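Local coordinates for protein SAM-dependent methyltransferase (Exiguobacterium sibiricum 255-15, PDB 3D2L) that probably transfers a methyl group from S-adenosylmethionine to a substrate that has not been established, at residues V24-V27 with L28-E32; E13-D17 with V18-E22. One frame throughout, in Å; residues are numbered along the deposited sequence. Where two conformers were deposited one is given.

Contact 1 of 2, residues V24-V27 with L28-E32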
loop_
_atom_site.group_PDB
_atom_site.type_symbol
_atom_site.label_atom_id
_atom_site.label_comp_id
_atom_site.label_asym_id
_atom_site.label_seq_id
_atom_site.Cartn_x
_atom_site.Cartn_y
_atom_site.Cartn_z
ATOM N N VAL A 24 9.704 5.487 2.829
ATOM C CA VAL A 24 9.752 6.432 3.934
ATOM C C VAL A 24 10.606 7.632 3.562
ATOM O O VAL A 24 10.220 8.773 3.846
ATOM C CB VAL A 24 10.272 5.757 5.235
ATOM C CG1 VAL A 24 10.448 6.771 6.348
ATOM C CG2 VAL A 24 9.308 4.683 5.651
ATOM N N ALA A 25 11.743 7.408 2.896
ATOM C CA ALA A 25 12.600 8.522 2.492
ATOM C C ALA A 25 11.839 9.457 1.551
ATOM O O ALA A 25 11.991 10.672 1.613
ATOM C CB ALA A 25 13.930 8.018 1.864
ATOM N N TRP A 26 10.962 8.883 0.728
ATOM C CA TRP A 26 10.122 9.653 -0.205
ATOM C C TRP A 26 9.061 10.477 0.530
ATOM O O TRP A 26 8.865 11.651 0.240
ATOM C CB TRP A 26 9.482 8.696 -1.226
ATOM C CG TRP A 26 8.418 9.317 -2.084
ATOM C CD1 TRP A 26 8.577 10.326 -2.958
ATOM C CD2 TRP A 26 7.048 8.931 -2.163
ATOM N NE1 TRP A 26 7.391 10.632 -3.548
ATOM C CE2 TRP A 26 6.428 9.792 -3.088
ATOM C CE3 TRP A 26 6.278 7.958 -1.531
ATOM C CZ2 TRP A 26 5.081 9.687 -3.439
ATOM C CZ3 TRP A 26 4.913 7.857 -1.873
ATOM C CH2 TRP A 26 4.341 8.721 -2.830
ATOM N N VAL A 27 8.400 9.870 1.507
ATOM C CA VAL A 27 7.401 10.574 2.300
ATOM C C VAL A 27 8.106 11.771 2.974
ATOM O O VAL A 27 7.574 12.872 2.983
ATOM C CB VAL A 27 6.673 9.641 3.326
ATOM C CG1 VAL A 27 5.704 10.454 4.254
ATOM C CG2 VAL A 27 5.899 8.470 2.607
ATOM N N LEU A 28 9.306 11.546 3.515
ATOM C CA LEU A 28 10.092 12.609 4.178
ATOM C C LEU A 28 10.375 13.817 3.259
ATOM O O LEU A 28 10.533 14.946 3.741
ATOM C CB LEU A 28 11.362 12.011 4.757
ATOM C CG LEU A 28 11.120 11.189 6.020
ATOM C CD1 LEU A 28 12.313 10.376 6.369
ATOM C CD2 LEU A 28 10.726 12.104 7.188
ATOM N N GLU A 29 10.428 13.587 1.943
ATOM C CA GLU A 29 10.615 14.669 0.975
ATOM C C GLU A 29 9.372 15.497 0.754
ATOM O O GLU A 29 9.474 16.622 0.265
ATOM C CB GLU A 29 11.023 14.114 -0.389
ATOM C CG GLU A 29 12.293 13.308 -0.368
ATOM C CD GLU A 29 12.636 12.712 -1.745
ATOM O OE1 GLU A 29 11.714 12.534 -2.595
ATOM O OE2 GLU A 29 13.837 12.415 -1.947
ATOM N N GLN A 30 8.200 14.943 1.078
ATOM C CA GLN A 30 6.928 15.608 0.851
ATOM C C GLN A 30 6.194 16.095 2.071
ATOM O O GLN A 30 5.402 17.019 1.939
ATOM C CB GLN A 30 5.932 14.669 0.122
ATOM C CG GLN A 30 6.506 13.909 -1.012
ATOM C CD GLN A 30 7.145 14.782 -2.047
ATOM O OE1 GLN A 30 6.751 15.935 -2.244
ATOM N NE2 GLN A 30 8.147 14.232 -2.730
ATOM N N VAL A 31 6.420 15.479 3.236
ATOM C CA VAL A 31 5.663 15.824 4.448
ATOM C C VAL A 31 6.652 16.084 5.534
ATOM O O VAL A 31 7.479 15.224 5.797
ATOM C CB VAL A 31 4.684 14.667 4.862
ATOM C CG1 VAL A 31 3.862 15.028 6.159
ATOM C CG2 VAL A 31 3.767 14.313 3.687
ATOM N N GLU A 32 6.598 17.276 6.138
ATOM C CA GLU A 32 7.553 17.651 7.204
ATOM C C GLU A 32 7.491 16.695 8.375
ATOM O O GLU A 32 6.396 16.353 8.835
ATOM C CB GLU A 32 7.295 19.056 7.762
ATOM C CG GLU A 32 7.574 20.220 6.827
ATOM C CD GLU A 32 6.498 20.424 5.759
ATOM O OE1 GLU A 32 5.587 19.555 5.628
ATOM O OE2 GLU A 32 6.571 21.470 5.053
#
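V27 and V31 pack side chain to side chain, V27 CG1 4.4 Å from V31 CG2, at the weakly bonded C-terminal part of helix 20-30, from which the chain turns toward strand 36-40. The carbonyl oxygen of V27 is gripped twice: V31 N reaches it at 2.9 Å, and Q30 N approaches from above the carbonyl plane, 56° out of it. One turn earlier V24 O receives L28 N at 2.9 Å in a straight bond, whereas the bonds to A25 O and W26 O are weak. On the buried side V24, W26, V27 and V31 pack inward. The W26 indole, its CG anti to the backbone N (chi1 170°), stands out from the helix, roughly across its direction; Q30 CG covers one of its faces, and a bend at chi2 (-56°) leaves the amide tilted to the ring, with Q30 NE2 3.8 Å from W26 NE1. The solvent side is looser. The extended E29 chain runs past A25, its CG 3.3 Å from A25 O, and ends with OE1 at the edge of the indole, 3.9 Å from W26 CD1. L28 lies beside V24, CD1 meeting V24 CG1 at 4.1 Å. Beyond the helix, L134 of strand 131-138 receives W26, V27, Q30 and V31, while F237 of strand 235-242 meets W26 edge-to-face; V24 and V27 press on L51 of helix 46-51.

Contact 2 of 2, residues E13-D17 with V18-E22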
loop_
_atom_site.group_PDB
_atom_site.type_symbol
_atom_site.label_atom_id
_atom_site.label_comp_id
_atom_site.label_asym_id
_atom_site.label_seq_id
_atom_site.Cartn_x
_atom_site.Cartn_y
_atom_site.Cartn_z
ATOM N N GLU A 13 7.413 -12.278 5.976
ATOM C CA GLU A 13 8.512 -13.013 5.394
ATOM C C GLU A 13 8.536 -12.751 3.891
ATOM O O GLU A 13 9.555 -12.339 3.370
ATOM C CB GLU A 13 8.424 -14.488 5.716
ATOM C CG GLU A 13 8.697 -14.814 7.189
ATOM C CD GLU A 13 8.780 -16.322 7.404
ATOM O OE1 GLU A 13 7.892 -17.062 6.875
ATOM O OE2 GLU A 13 9.750 -16.754 8.072
ATOM N N LEU A 14 7.416 -12.925 3.194
ATOM C CA LEU A 14 7.392 -12.636 1.763
ATOM C C LEU A 14 8.042 -11.287 1.407
ATOM O O LEU A 14 8.611 -11.159 0.317
ATOM C CB LEU A 14 5.943 -12.679 1.209
ATOM C CG LEU A 14 5.704 -12.442 -0.311
ATOM C CD1 LEU A 14 4.388 -13.063 -0.785
ATOM C CD2 LEU A 14 5.763 -10.956 -0.713
HETATM N N MSE A 15 7.976 -10.304 2.318
HETATM C CA MSE A 15 8.474 -8.952 2.069
HETATM C C MSE A 15 9.721 -8.588 2.900
HETATM O O MSE A 15 10.124 -7.418 2.939
HETATM C CB MSE A 15 7.337 -7.972 2.393
HETATM C CG MSE A 15 5.981 -8.268 1.696
HETATM SE SE MSE A 15 5.796 -7.709 -0.187
HETATM C CE MSE A 15 5.814 -5.778 0.020
ATOM N N GLN A 16 10.313 -9.565 3.571
ATOM C CA GLN A 16 11.465 -9.283 4.418
ATOM C C GLN A 16 12.541 -8.435 3.720
ATOM O O GLN A 16 13.183 -7.620 4.378
ATOM C CB GLN A 16 12.043 -10.585 4.985
ATOM C CG GLN A 16 12.546 -11.573 3.950
ATOM C CD GLN A 16 12.691 -12.972 4.517
ATOM O OE1 GLN A 16 12.784 -13.160 5.729
ATOM N NE2 GLN A 16 12.714 -13.964 3.632
ATOM N N ASP A 17 12.707 -8.607 2.402
ATOM C CA ASP A 17 13.682 -7.843 1.612
ATOM C C ASP A 17 13.131 -6.596 0.894
ATOM O O ASP A 17 13.878 -5.933 0.177
ATOM C CB ASP A 17 14.348 -8.759 0.574
ATOM C CG ASP A 17 15.179 -9.858 1.214
ATOM O OD1 ASP A 17 15.559 -9.721 2.408
ATOM O OD2 ASP A 17 15.463 -10.852 0.508
ATOM N N VAL A 18 11.844 -6.295 1.066
ATOM C CA VAL A 18 11.221 -5.091 0.483
ATOM C C VAL A 18 11.846 -3.876 1.165
ATOM O O VAL A 18 11.788 -3.767 2.381
ATOM C CB VAL A 18 9.702 -5.096 0.676
ATOM C CG1 VAL A 18 9.084 -3.716 0.355
ATOM C CG2 VAL A 18 9.085 -6.174 -0.185
ATOM N N PRO A 19 12.458 -2.968 0.389
ATOM C CA PRO A 19 13.162 -1.812 0.957
ATOM C C PRO A 19 12.229 -0.677 1.353
ATOM O O PRO A 19 12.260 0.400 0.753
ATOM C CB PRO A 19 14.085 -1.399 -0.196
ATOM C CG PRO A 19 13.254 -1.685 -1.401
ATOM C CD PRO A 19 12.532 -2.963 -1.090
ATOM N N TYR A 20 11.408 -0.927 2.374
ATOM C CA TYR A 20 10.478 0.054 2.914
ATOM C C TYR A 20 11.090 1.403 3.238
ATOM O O TYR A 20 10.442 2.431 3.032
ATOM C CB TYR A 20 9.791 -0.498 4.155
ATOM C CG TYR A 20 8.847 -1.604 3.845
ATOM C CD1 TYR A 20 7.683 -1.358 3.133
ATOM C CD2 TYR A 20 9.103 -2.887 4.267
ATOM C CE1 TYR A 20 6.820 -2.354 2.847
ATOM C CE2 TYR A 20 8.229 -3.896 3.994
ATOM C CZ TYR A 20 7.083 -3.627 3.302
ATOM O OH TYR A 20 6.209 -4.656 2.999
ATOM N N PRO A 21 12.343 1.432 3.746
ATOM C CA PRO A 21 12.911 2.743 3.991
ATOM C C PRO A 21 12.984 3.682 2.773
ATOM O O PRO A 21 13.097 4.895 2.940
ATOM C CB PRO A 21 14.296 2.410 4.544
ATOM C CG PRO A 21 14.122 1.090 5.172
ATOM C CD PRO A 21 13.240 0.364 4.208
ATOM N N GLU A 22 12.950 3.137 1.564
ATOM C CA GLU A 22 12.921 3.949 0.353
ATOM C C GLU A 22 11.565 4.668 0.217
ATOM O O GLU A 22 11.493 5.802 -0.272
ATOM C CB GLU A 22 13.141 3.069 -0.862
ATOM C CG GLU A 22 14.521 2.458 -0.955
ATOM C CD GLU A 22 15.450 3.259 -1.835
ATOM O OE1 GLU A 22 15.071 3.523 -3.012
ATOM O OE2 GLU A 22 16.567 3.580 -1.367
HETATM O O HOH W 1 11.396 -5.248 5.099
#
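M15, a selenomethionine, is folded against V18 and Y20 where the chain passes from helix 9-14 to helix 20-30. Its CB touches two partners, 3.6 Å from Y20 OH and equally far from V18 CG2. CG stays near the phenol oxygen, 3.8 Å from Y20 OH. Bends at chi2 (-79°) and chi3 (-68°) then curl the chain back, bringing SE to 3.6 Å from V18 CG2. The terminal CE lies close to both V18 CG2 and Y20 OH, but the residue was modelled in two conformers, and the tightness at this methyl is doubtful. In the backbone, a type I beta turn from M15 to V18 is closed by V18 N donating to M15 O at 2.8 Å. P19 centres an inverse gamma turn that swings the chain into the next helix and lets V18 CG1 rest over the centre of the Y20 ring, 3.5 Å above its plane. A water lies 3.1 Å from Q16 O, placed to link it to V18 O. With an alanine at Y20, V18 CG1 would probably lose the ring face it packs on and the M15 side chain would be freer to turn. Y20 also packs on T46, A47 and L50 of helix 46-51, while E13 bonds through its carboxylate to Q158 N and S159 OG, where the chain enters strand 159-167.

Contacts 1 and 2 lie in series on adjoining residues, their centres 18 Å apart, and touch each other nowhere else. Helix 20-30 joins them: contact 2 holds the turns leading from helix 9-14 into it, and contact 1 lies in its C-terminal part, on the way to strand 36-40. Contact 2 is a surface contact, whereas half of the touching residues of contact 1 are buried, against the mixed sheet and helix 46-51. That helix is common ground, its L50 meeting Y20 and V24. In Rossmann-like methyltransferases the segment between the first strand and the following helix usually helps to hold the cofactor, so contact 2, beside T46 and A47, is probably the nearer to that pocket.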